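Local coordinates for protein beta-agarase B (PDB 4ATF) that cleaves the beta-1,4-galactosidic linkages of agarose in a random manner, with retention of anomeric configuration, releasing the tetramer as its main product, at residues A115-M120 with F294-I299; S126-L131 with I257-E262; I141-G146 with E262-R267. The protein carries 1 engineered substitution. All coordinates share one frame; numbering follows the deposited sequence.

Contact 1: A115-M120 with F294-I299. With NA (sodium ion), chain I.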
loop_
_atom_site.group_PDB
_atom_site.type_symbol
_atom_site.label_atom_id
_atom_site.label_comp_id
_atom_site.label_asym_id
_atom_site.label_seq_id
_atom_site.Cartn_x
_atom_site.Cartn_y
_atom_site.Cartn_z
ATOM N N ALA A 115 3.762 -3.354 -8.444
ATOM C CA ALA A 115 4.286 -4.446 -7.623
ATOM C C ALA A 115 3.640 -5.742 -8.031
ATOM O O ALA A 115 2.427 -5.762 -8.209
ATOM C CB ALA A 115 3.926 -4.195 -6.179
ATOM N N ARG A 116 4.432 -6.815 -8.176
ATOM C CA ARG A 116 3.871 -8.125 -8.333
ATOM C C ARG A 116 3.868 -8.787 -6.918
ATOM O O ARG A 116 4.944 -9.028 -6.310
ATOM C CB ARG A 116 4.662 -8.938 -9.380
ATOM C CG ARG A 116 4.177 -10.425 -9.519
ATOM C CD ARG A 116 4.882 -11.178 -10.646
ATOM N NE ARG A 116 4.092 -12.410 -11.015
ATOM C CZ ARG A 116 4.336 -13.625 -10.558
ATOM N NH1 ARG A 116 5.366 -13.836 -9.724
ATOM N NH2 ARG A 116 3.573 -14.656 -10.930
ATOM N N ALA A 117 2.674 -9.039 -6.365
ATOM C CA ALA A 117 2.579 -9.396 -4.954
ATOM C C ALA A 117 1.483 -10.400 -4.727
ATOM O O ALA A 117 0.520 -10.533 -5.546
ATOM C CB ALA A 117 2.303 -8.074 -4.050
ATOM N N LYS A 118 1.550 -11.075 -3.596
ATOM C CA LYS A 118 0.541 -12.066 -3.206
ATOM C C LYS A 118 -0.089 -11.691 -1.860
ATOM O O LYS A 118 0.531 -11.818 -0.793
ATOM C CB LYS A 118 1.168 -13.471 -3.172
ATOM C CG LYS A 118 0.195 -14.614 -2.910
ATOM C CD LYS A 118 0.991 -15.956 -2.952
ATOM C CE LYS A 118 0.247 -16.968 -2.185
ATOM N NZ LYS A 118 -0.455 -17.633 -3.249
ATOM N N VAL A 119 -1.330 -11.219 -1.931
ATOM C CA VAL A 119 -2.094 -10.745 -0.741
ATOM C C VAL A 119 -2.137 -11.910 0.275
ATOM O O VAL A 119 -2.335 -13.097 -0.140
ATOM C CB VAL A 119 -3.545 -10.344 -1.187
ATOM C CG1 VAL A 119 -4.471 -9.996 0.032
ATOM C CG2 VAL A 119 -3.446 -9.133 -2.175
ATOM N N MET A 120 -1.945 -11.626 1.568
ATOM C CA MET A 120 -2.024 -12.673 2.600
ATOM C C MET A 120 -3.411 -13.303 2.788
ATOM O O MET A 120 -4.430 -12.609 2.689
ATOM C CB MET A 120 -1.667 -12.084 3.971
ATOM C CG MET A 120 -0.268 -11.511 4.020
ATOM S SD MET A 120 0.196 -11.031 5.740
ATOM C CE MET A 120 -0.975 -9.639 5.985
ATOM N N PHE A 294 3.326 -11.906 3.829
ATOM C CA PHE A 294 3.035 -11.100 2.643
ATOM C C PHE A 294 4.302 -11.180 1.779
ATOM O O PHE A 294 5.418 -10.969 2.299
ATOM C CB PHE A 294 2.735 -9.661 3.102
ATOM C CG PHE A 294 2.438 -8.699 1.968
ATOM C CD1 PHE A 294 1.756 -9.132 0.797
ATOM C CD2 PHE A 294 2.861 -7.381 2.054
ATOM C CE1 PHE A 294 1.495 -8.225 -0.279
ATOM C CE2 PHE A 294 2.580 -6.454 1.031
ATOM C CZ PHE A 294 1.891 -6.870 -0.150
ATOM N N GLY A 295 4.151 -11.562 0.505
ATOM C CA GLY A 295 5.317 -11.760 -0.392
ATOM C C GLY A 295 5.214 -10.801 -1.557
ATOM O O GLY A 295 4.109 -10.619 -2.130
ATOM N N VAL A 296 6.335 -10.161 -1.877
ATOM C CA VAL A 296 6.410 -9.244 -3.015
ATOM C C VAL A 296 7.520 -9.772 -3.905
ATOM O O VAL A 296 8.663 -9.834 -3.487
ATOM C CB VAL A 296 6.683 -7.754 -2.597
ATOM C CG1 VAL A 296 6.906 -6.858 -3.826
ATOM C CG2 VAL A 296 5.509 -7.229 -1.798
ATOM N N ASP A 297 7.182 -10.213 -5.116
ATOM C CA ASP A 297 8.184 -10.737 -6.060
ATOM C C ASP A 297 9.043 -9.570 -6.602
ATOM O O ASP A 297 10.278 -9.677 -6.685
ATOM C CB ASP A 297 7.449 -11.488 -7.204
ATOM C CG ASP A 297 8.400 -12.174 -8.194
ATOM O OD1 ASP A 297 9.612 -12.269 -7.915
ATOM O OD2 ASP A 297 7.928 -12.618 -9.274
ATOM N N TRP A 298 8.403 -8.453 -6.945
ATOM C CA TRP A 298 9.157 -7.265 -7.421
ATOM C C TRP A 298 8.318 -6.007 -7.407
ATOM O O TRP A 298 7.080 -6.054 -7.295
ATOM C CB TRP A 298 9.786 -7.485 -8.838
ATOM C CG TRP A 298 8.883 -8.152 -9.947
ATOM C CD1 TRP A 298 8.991 -9.452 -10.485
ATOM C CD2 TRP A 298 7.827 -7.504 -10.689
ATOM N NE1 TRP A 298 8.042 -9.615 -11.525
ATOM C CE2 TRP A 298 7.326 -8.448 -11.655
ATOM C CE3 TRP A 298 7.247 -6.225 -10.620
ATOM C CZ2 TRP A 298 6.274 -8.125 -12.552
ATOM C CZ3 TRP A 298 6.187 -5.912 -11.491
ATOM C CH2 TRP A 298 5.718 -6.867 -12.450
ATOM N N ILE A 299 9.001 -4.878 -7.500
ATOM C CA ILE A 299 8.372 -3.598 -7.626
ATOM C C ILE A 299 9.166 -2.824 -8.680
ATOM O O ILE A 299 10.419 -2.716 -8.588
ATOM C CB ILE A 299 8.219 -2.856 -6.265
ATOM C CG1 ILE A 299 7.415 -1.517 -6.479
ATOM C CG2 ILE A 299 9.584 -2.661 -5.594
ATOM C CD1 ILE A 299 6.931 -0.923 -5.137
HETATM NA NA NA I . 11.709 -11.471 -7.156
HETATM O O HOH W 1 12.404 -12.131 -9.353
#
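The side chain of R116 runs across the indole of W298 and on to the carboxylate of D297. R116 CB sits 3.5 Å from the centroid of the W298 six-membered ring and 10° off its normal, a CH-pi contact over the face. W298 has its CG wedged between backbone N and carbonyl carbon (chi1 45°), which lays the ring beneath the arginine. From there R116 extends, and its NH1 forms a salt bridge with D297 OD2 at 2.9 Å; the oxygen is approached on its anti side, from out of the carboxylate plane, with guanidinium and carboxylate 73° apart. D297 OD1 binds the sodium ion at 2.4 Å and D297 O binds it at 2.3 Å, with N37, E39, G81 and a water. With an alanine at W298, the aliphatic part of R116 would probably lose its aromatic floor and its guanidinium would be freer to turn away from D297. Opposite the single R116 lie D297 and W298, a classic bulge that shifts the register by one: W298 O accepts from R116 N, and D297 N donates to R116 O at 2.8 Å. At the far end M120 CG packs 3.6 Å from F294 CB, and K118 O lies at the F294 ring edge. In the GH16 beta-sandwich, strand 111-118 pairs onward with strand 199-207 and strand 293-306 with strand 82-89, while F294 reaches strands 125-132, 137-145 and 255-262.

Contact 2: S126-L131 with I257-E262. With GAL (beta-D-galactopyranose), chain E; AAL (3,6-anhydro-alpha-L-galactopyranose), chain B.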
loop_
_atom_site.group_PDB
_atom_site.type_symbol
_atom_site.label_atom_id
_atom_site.label_comp_id
_atom_site.label_asym_id
_atom_site.label_seq_id
_atom_site.Cartn_x
_atom_site.Cartn_y
_atom_site.Cartn_z
ATOM N N SER A 126 -2.548 -6.152 3.598
ATOM C CA SER A 126 -1.334 -6.289 2.755
ATOM C C SER A 126 -1.217 -5.015 1.941
ATOM O O SER A 126 -2.124 -4.719 1.175
ATOM C CB SER A 126 -1.528 -7.468 1.795
ATOM O OG SER A 126 -1.692 -8.688 2.503
ATOM N N ASP A 127 -0.166 -4.211 2.147
ATOM C CA ASP A 127 -0.124 -2.829 1.624
ATOM C C ASP A 127 1.123 -2.545 0.789
ATOM O O ASP A 127 2.254 -2.876 1.219
ATOM C CB ASP A 127 -0.075 -1.849 2.812
ATOM C CG ASP A 127 -1.317 -1.924 3.680
ATOM O OD1 ASP A 127 -2.411 -1.990 3.091
ATOM O OD2 ASP A 127 -1.188 -1.929 4.957
ATOM N N VAL A 128 0.934 -1.837 -0.338
ATOM C CA VAL A 128 2.008 -1.161 -1.052
ATOM C C VAL A 128 1.454 0.235 -1.304
ATOM O O VAL A 128 0.408 0.393 -1.959
ATOM C CB VAL A 128 2.290 -1.835 -2.433
ATOM C CG1 VAL A 128 3.354 -1.063 -3.242
ATOM C CG2 VAL A 128 2.736 -3.305 -2.230
ATOM N N TRP A 129 2.156 1.266 -0.831
ATOM C CA TRP A 129 1.609 2.626 -0.876
ATOM C C TRP A 129 2.684 3.701 -0.983
ATOM O O TRP A 129 3.914 3.382 -0.825
ATOM C CB TRP A 129 0.630 2.840 0.305
ATOM C CG TRP A 129 1.113 2.542 1.681
ATOM C CD1 TRP A 129 1.617 1.342 2.176
ATOM C CD2 TRP A 129 1.121 3.466 2.775
ATOM N NE1 TRP A 129 1.912 1.487 3.520
ATOM C CE2 TRP A 129 1.604 2.777 3.912
ATOM C CE3 TRP A 129 0.705 4.826 2.907
ATOM C CZ2 TRP A 129 1.738 3.398 5.169
ATOM C CZ3 TRP A 129 0.808 5.445 4.174
ATOM C CH2 TRP A 129 1.334 4.719 5.297
ATOM N N LEU A 130 2.271 4.957 -1.260
ATOM C CA LEU A 130 3.196 6.108 -1.417
ATOM C C LEU A 130 2.768 7.143 -0.396
ATOM O O LEU A 130 1.533 7.369 -0.217
ATOM C CB LEU A 130 3.062 6.766 -2.809
ATOM C CG LEU A 130 3.228 5.758 -3.966
ATOM C CD1 LEU A 130 3.002 6.544 -5.300
ATOM C CD2 LEU A 130 4.611 5.048 -3.944
ATOM N N LEU A 131 3.720 7.797 0.272
ATOM C CA LEU A 131 3.317 8.772 1.364
ATOM C C LEU A 131 4.308 9.931 1.323
ATOM O O LEU A 131 5.527 9.671 1.342
ATOM C CB LEU A 131 3.376 8.093 2.752
ATOM C CG LEU A 131 3.011 8.953 3.956
ATOM C CD1 LEU A 131 1.527 9.314 3.800
ATOM C CD2 LEU A 131 3.240 8.137 5.262
ATOM N N ILE A 257 8.059 5.200 -0.973
ATOM C CA ILE A 257 7.329 3.991 -1.287
ATOM C C ILE A 257 7.348 3.176 -0.007
ATOM O O ILE A 257 8.411 3.026 0.609
ATOM C CB ILE A 257 8.042 3.205 -2.413
ATOM C CG1 ILE A 257 8.181 4.058 -3.699
ATOM C CG2 ILE A 257 7.313 1.819 -2.629
ATOM C CD1 ILE A 257 9.092 3.338 -4.781
ATOM N N ILE A 258 6.199 2.698 0.447
ATOM C CA ILE A 258 6.147 1.943 1.731
ATOM C C ILE A 258 5.494 0.576 1.399
ATOM O O ILE A 258 4.507 0.535 0.643
ATOM C CB ILE A 258 5.299 2.715 2.799
ATOM C CG1 ILE A 258 5.880 4.151 2.986
ATOM C CG2 ILE A 258 5.144 1.909 4.098
ATOM C CD1 ILE A 258 5.163 4.989 4.070
ATOM N N ILE A 259 6.080 -0.529 1.928
ATOM C CA ILE A 259 5.492 -1.870 1.801
ATOM C C ILE A 259 5.335 -2.403 3.233
ATOM O O ILE A 259 6.327 -2.457 3.963
ATOM C CB ILE A 259 6.413 -2.800 0.942
ATOM C CG1 ILE A 259 6.648 -2.149 -0.431
ATOM C CG2 ILE A 259 5.765 -4.250 0.873
ATOM C CD1 ILE A 259 7.536 -2.966 -1.417
ATOM N N ASN A 260 4.138 -2.837 3.643
ATOM C CA ASN A 260 3.947 -3.298 4.992
ATOM C C ASN A 260 2.736 -4.165 5.107
ATOM O O ASN A 260 2.050 -4.443 4.105
ATOM C CB ASN A 260 3.920 -2.106 6.031
ATOM C CG ASN A 260 2.600 -1.286 6.015
ATOM O OD1 ASN A 260 1.545 -1.788 5.688
ATOM N ND2 ASN A 260 2.678 -0.018 6.424
ATOM N N THR A 261 2.509 -4.659 6.332
ATOM C CA THR A 261 1.191 -5.183 6.722
ATOM C C THR A 261 0.761 -4.364 7.916
ATOM O O THR A 261 1.640 -3.748 8.578
ATOM C CB THR A 261 1.167 -6.727 6.994
ATOM O OG1 THR A 261 1.959 -7.040 8.155
ATOM C CG2 THR A 261 1.763 -7.491 5.764
ATOM N N GLU A 262 -0.552 -4.377 8.228
ATOM C CA GLU A 262 -1.117 -3.511 9.313
ATOM C C GLU A 262 -2.342 -4.162 9.907
ATOM O O GLU A 262 -3.170 -4.731 9.173
ATOM C CB GLU A 262 -1.601 -2.095 8.837
ATOM C CG GLU A 262 -0.524 -1.142 8.445
ATOM C CD GLU A 262 -1.051 0.238 7.908
ATOM O OE1 GLU A 262 -2.263 0.492 7.900
ATOM O OE2 GLU A 262 -0.241 1.042 7.394
HETATM C C1 GAL E . -4.011 4.018 3.901
HETATM C C2 GAL E . -3.967 4.790 5.212
HETATM C C3 GAL E . -2.598 4.885 5.895
HETATM C C4 GAL E . -2.098 3.437 6.060
HETATM C C5 GAL E . -2.179 2.707 4.687
HETATM C C6 GAL E . -1.595 1.282 4.708
HETATM O O2 GAL E . -4.336 6.090 4.854
HETATM O O3 GAL E . -2.869 5.519 7.157
HETATM O O4 GAL E . -2.955 2.797 6.968
HETATM O O5 GAL E . -3.471 2.718 4.066
HETATM O O6 GAL E . -1.693 0.835 3.354
HETATM C C1 AAL B . -2.232 6.801 7.341
HETATM C C2 AAL B . -2.798 7.425 8.650
HETATM C C3 AAL B . -1.804 8.535 9.126
HETATM C C4 AAL B . -0.386 8.125 9.287
HETATM C C5 AAL B . -0.025 7.728 7.874
HETATM C C6 AAL B . -0.486 9.024 7.150
HETATM O O2 AAL B . -2.911 6.411 9.646
HETATM O O3 AAL B . -1.581 9.479 8.012
HETATM O O4 AAL B . 0.548 9.024 9.812
HETATM O O5 AAL B . -0.758 6.576 7.374
#
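D127 pairs with N260 and W129 with I258 through two reciprocal sets of backbone hydrogen bonds between these antiparallel strands. The straightest is I258 N to W129 O, 2.7 Å with 169° at the hydrogen. The intervening non-hydrogen-bonded pairs add CA-H...O contacts, such as I259 CA to D127 O at 3.4 Å.

Apolar and CH-pi contacts gather round W129. I258 CB lies 3.9 Å from the centroid of its five-membered ring, 17° off the normal, and I258 CG2 comes within 3.6 Å of W129 CE2. On the opposite face lies the galactose, its C5 over the ring centre, so the indole is held between I258 and the sugar. L130 and I257 point the same way, L130 CD2 meeting I257 CG1 at 3.7 Å.

One clear hydrogen bond holds the galactose: its O4 donates to E262 OE1 at 2.6 Å. E262 is a substrate-binding residue, and with D127, W129 and L131 it lines the glycan pocket; E262 OE2 lies 4.0 Å from D127 OD2, like charges close together.

In the GH16 beta-sandwich, strand 125-132 is flanked by strand 137-145, and strand 255-262 by strand 96-103; L130 faces I141 and I257 faces strand 293-306.

Contact 3: I141-G146 with E262-R267. Engineered in segment 141-146: D143 (natural residue Glu). With GAL (beta-D-galactopyranose), chain E.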
loop_
_atom_site.group_PDB
_atom_site.type_symbol
_atom_site.label_atom_id
_atom_site.label_comp_id
_atom_site.label_asym_id
_atom_site.label_seq_id
_atom_site.Cartn_x
_atom_site.Cartn_y
_atom_site.Cartn_z
ATOM N N ILE A 141 -1.306 1.663 -3.672
ATOM C CA ILE A 141 -1.187 0.932 -4.929
ATOM C C ILE A 141 -1.913 -0.412 -4.690
ATOM O O ILE A 141 -2.780 -0.891 -5.508
ATOM C CB ILE A 141 0.295 0.790 -5.333
ATOM C CG1 ILE A 141 0.886 2.189 -5.615
ATOM C CG2 ILE A 141 0.483 -0.163 -6.562
ATOM C CD1 ILE A 141 2.415 2.192 -5.594
ATOM N N LEU A 142 -1.673 -0.967 -3.509
ATOM C CA LEU A 142 -2.368 -2.233 -3.125
ATOM C C LEU A 142 -2.812 -2.034 -1.653
ATOM O O LEU A 142 -1.993 -1.639 -0.796
ATOM C CB LEU A 142 -1.412 -3.425 -3.151
ATOM C CG LEU A 142 -1.907 -4.786 -2.573
ATOM C CD1 LEU A 142 -3.186 -5.293 -3.273
ATOM C CD2 LEU A 142 -0.741 -5.891 -2.686
ATOM N N ASP A 143 -4.061 -2.315 -1.346
ATOM C CA ASP A 143 -4.497 -2.285 0.050
ATOM C C ASP A 143 -5.606 -3.344 0.103
ATOM O O ASP A 143 -6.712 -3.167 -0.478
ATOM C CB ASP A 143 -4.994 -0.866 0.463
ATOM C CG ASP A 143 -5.762 -0.868 1.840
ATOM O OD1 ASP A 143 -5.438 -1.539 2.820
ATOM O OD2 ASP A 143 -6.712 -0.124 1.982
ATOM N N ALA A 144 -5.293 -4.504 0.680
ATOM C CA ALA A 144 -6.228 -5.667 0.596
ATOM C C ALA A 144 -6.190 -6.478 1.863
ATOM O O ALA A 144 -5.118 -6.629 2.458
ATOM C CB ALA A 144 -5.840 -6.604 -0.659
ATOM N N TYR A 145 -7.348 -7.029 2.231
ATOM C CA TYR A 145 -7.556 -7.858 3.436
ATOM C C TYR A 145 -7.894 -9.229 2.858
ATOM O O TYR A 145 -9.046 -9.500 2.514
ATOM C CB TYR A 145 -8.725 -7.275 4.292
ATOM C CG TYR A 145 -8.486 -5.809 4.592
ATOM C CD1 TYR A 145 -8.908 -4.820 3.693
ATOM C CD2 TYR A 145 -7.755 -5.380 5.732
ATOM C CE1 TYR A 145 -8.665 -3.462 3.916
ATOM C CE2 TYR A 145 -7.526 -3.961 5.961
ATOM C CZ TYR A 145 -7.985 -3.040 5.050
ATOM O OH TYR A 145 -7.765 -1.658 5.199
ATOM N N GLY A 146 -6.906 -10.114 2.708
ATOM C CA GLY A 146 -7.125 -11.314 1.889
ATOM C C GLY A 146 -7.802 -12.568 2.454
ATOM O O GLY A 146 -8.084 -13.488 1.674
ATOM N N GLU A 262 -0.552 -4.377 8.228
ATOM C CA GLU A 262 -1.117 -3.511 9.313
ATOM C C GLU A 262 -2.342 -4.162 9.907
ATOM O O GLU A 262 -3.170 -4.731 9.173
ATOM C CB GLU A 262 -1.601 -2.095 8.837
ATOM C CG GLU A 262 -0.524 -1.142 8.445
ATOM C CD GLU A 262 -1.051 0.238 7.908
ATOM O OE1 GLU A 262 -2.263 0.492 7.900
ATOM O OE2 GLU A 262 -0.241 1.042 7.394
ATOM N N ASP A 263 -2.498 -4.041 11.219
ATOM C CA ASP A 263 -3.814 -4.207 11.805
ATOM C C ASP A 263 -4.414 -2.782 11.940
ATOM O O ASP A 263 -3.804 -1.936 12.579
ATOM C CB ASP A 263 -3.697 -4.838 13.209
ATOM C CG ASP A 263 -5.027 -4.881 13.917
ATOM O OD1 ASP A 263 -5.348 -3.889 14.652
ATOM O OD2 ASP A 263 -5.722 -5.934 13.779
ATOM N N GLN A 264 -5.597 -2.517 11.387
ATOM C CA GLN A 264 -6.172 -1.186 11.521
ATOM C C GLN A 264 -7.301 -1.137 12.608
ATOM O O GLN A 264 -8.021 -2.112 12.815
ATOM C CB GLN A 264 -6.680 -0.774 10.149
ATOM C CG GLN A 264 -5.482 -0.551 9.275
ATOM C CD GLN A 264 -5.697 -0.750 7.808
ATOM O OE1 GLN A 264 -4.747 -0.588 6.976
ATOM N NE2 GLN A 264 -6.910 -1.035 7.430
ATOM N N THR A 265 -7.411 0.017 13.295
ATOM C CA THR A 265 -8.419 0.188 14.364
ATOM C C THR A 265 -9.877 -0.075 13.911
ATOM O O THR A 265 -10.682 -0.685 14.625
ATOM C CB THR A 265 -8.337 1.592 15.033
ATOM O OG1 THR A 265 -6.997 1.789 15.478
ATOM C CG2 THR A 265 -9.282 1.656 16.292
ATOM N N TRP A 266 -10.234 0.341 12.709
ATOM C CA TRP A 266 -11.640 0.137 12.295
ATOM C C TRP A 266 -12.002 -1.375 12.163
ATOM O O TRP A 266 -13.203 -1.721 12.119
ATOM C CB TRP A 266 -11.945 0.890 10.981
ATOM C CG TRP A 266 -11.303 0.353 9.701
ATOM C CD1 TRP A 266 -10.037 0.581 9.264
ATOM C CD2 TRP A 266 -11.911 -0.505 8.710
ATOM N NE1 TRP A 266 -9.791 -0.099 8.047
ATOM C CE2 TRP A 266 -10.935 -0.742 7.680
ATOM C CE3 TRP A 266 -13.180 -1.074 8.574
ATOM C CZ2 TRP A 266 -11.189 -1.501 6.558
ATOM C CZ3 TRP A 266 -13.443 -1.865 7.427
ATOM C CH2 TRP A 266 -12.443 -2.072 6.433
ATOM N N ARG A 267 -10.952 -2.230 12.103
ATOM C CA ARG A 267 -11.078 -3.705 11.945
ATOM C C ARG A 267 -10.954 -4.370 13.305
ATOM O O ARG A 267 -11.807 -5.180 13.640
ATOM C CB ARG A 267 -9.996 -4.320 10.995
ATOM C CG ARG A 267 -9.877 -3.861 9.503
ATOM C CD ARG A 267 -9.024 -4.986 8.733
ATOM N NE ARG A 267 -10.109 -5.447 8.074
ATOM C CZ ARG A 267 -10.510 -6.595 7.623
ATOM N NH1 ARG A 267 -11.669 -6.375 7.061
ATOM N NH2 ARG A 267 -9.900 -7.812 7.606
HETATM C C1 GAL E . -4.011 4.018 3.901
HETATM C C2 GAL E . -3.967 4.790 5.212
HETATM C C3 GAL E . -2.598 4.885 5.895
HETATM C C4 GAL E . -2.098 3.437 6.060
HETATM C C5 GAL E . -2.179 2.707 4.687
HETATM C C6 GAL E . -1.595 1.282 4.708
HETATM O O2 GAL E . -4.336 6.090 4.854
HETATM O O3 GAL E . -2.869 5.519 7.157
HETATM O O4 GAL E . -2.955 2.797 6.968
HETATM O O5 GAL E . -3.471 2.718 4.066
HETATM O O6 GAL E . -1.693 0.835 3.354
#
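Y145 meets R267 closely: R267 CD lies 3.3 Å from Y145 CD2, and the tyrosine carbon sits over one face of the guanidinium, toward its rim. The two planes are 37° apart, so the groups overlap obliquely instead of stacking flat. The R267 chain is bent at chi3, and its NH2 lies 3.6 Å from Y145 CB. That nitrogen is not spent on the tyrosine: it donates to T123 O, and the group also makes a cation-pi contact with F160, so several partners fix its rotation.

W266 comes to the same ring from another direction. Its edge is turned to the face of Y145 in an offset edge-to-face pair, centroids 5.7 Å apart and planes at 85°, with W266 CZ2 3.9 Å from Y145 CZ. The hydroxyl of Y145 lies in turn at the edge of the indole. W266 is itself partly exposed, and its side chain comes within about 4 Å of another bound galactose. The amide of Q264 is next to the Y145 hydroxyl, crossing the tyrosine at about a right angle.

The looser side of the contact faces the glycan-binding cleft, where the bound sugars lie. Here D143, an engineered aspartate at the position of the presumed proton donor, naturally a glutamate, brings its OD1 no nearer to E262 OE1 than 6.3 Å, and its OD2 is hydrogen-bonded to H165 ND1.

The contact joins Y145 on strand 137-145 to the start of helix 265-268, for which Q264 is the N-cap residue and which follows strand 255-262 after a short link. Strand 125-132 lies alongside, with A125 touching both Y145 and Q264, while strand 164-172 pairs with the other edge of strand 137-145.

All three contacts are largely buried, but their surroundings differ. Contact 2, about 3 Å from the chain centre, is the most central; contact 1 lies about 11 Å out and has a partly exposed salt bridge beside the sodium site, whereas contact 3, about 9 Å out, joins strand to helix at the cleft. Contacts 1 and 2 are antiparallel strand pairs held by backbone hydrogen bonds; contact 3 relies on side chains. E262 belongs to both contacts 2 and 3, and strands 125-132 and 137-145 are neighbours, V128 O facing I141 N at 2.7 Å. Contacts 1 and 2 meet where M120 and F294 pack on T261.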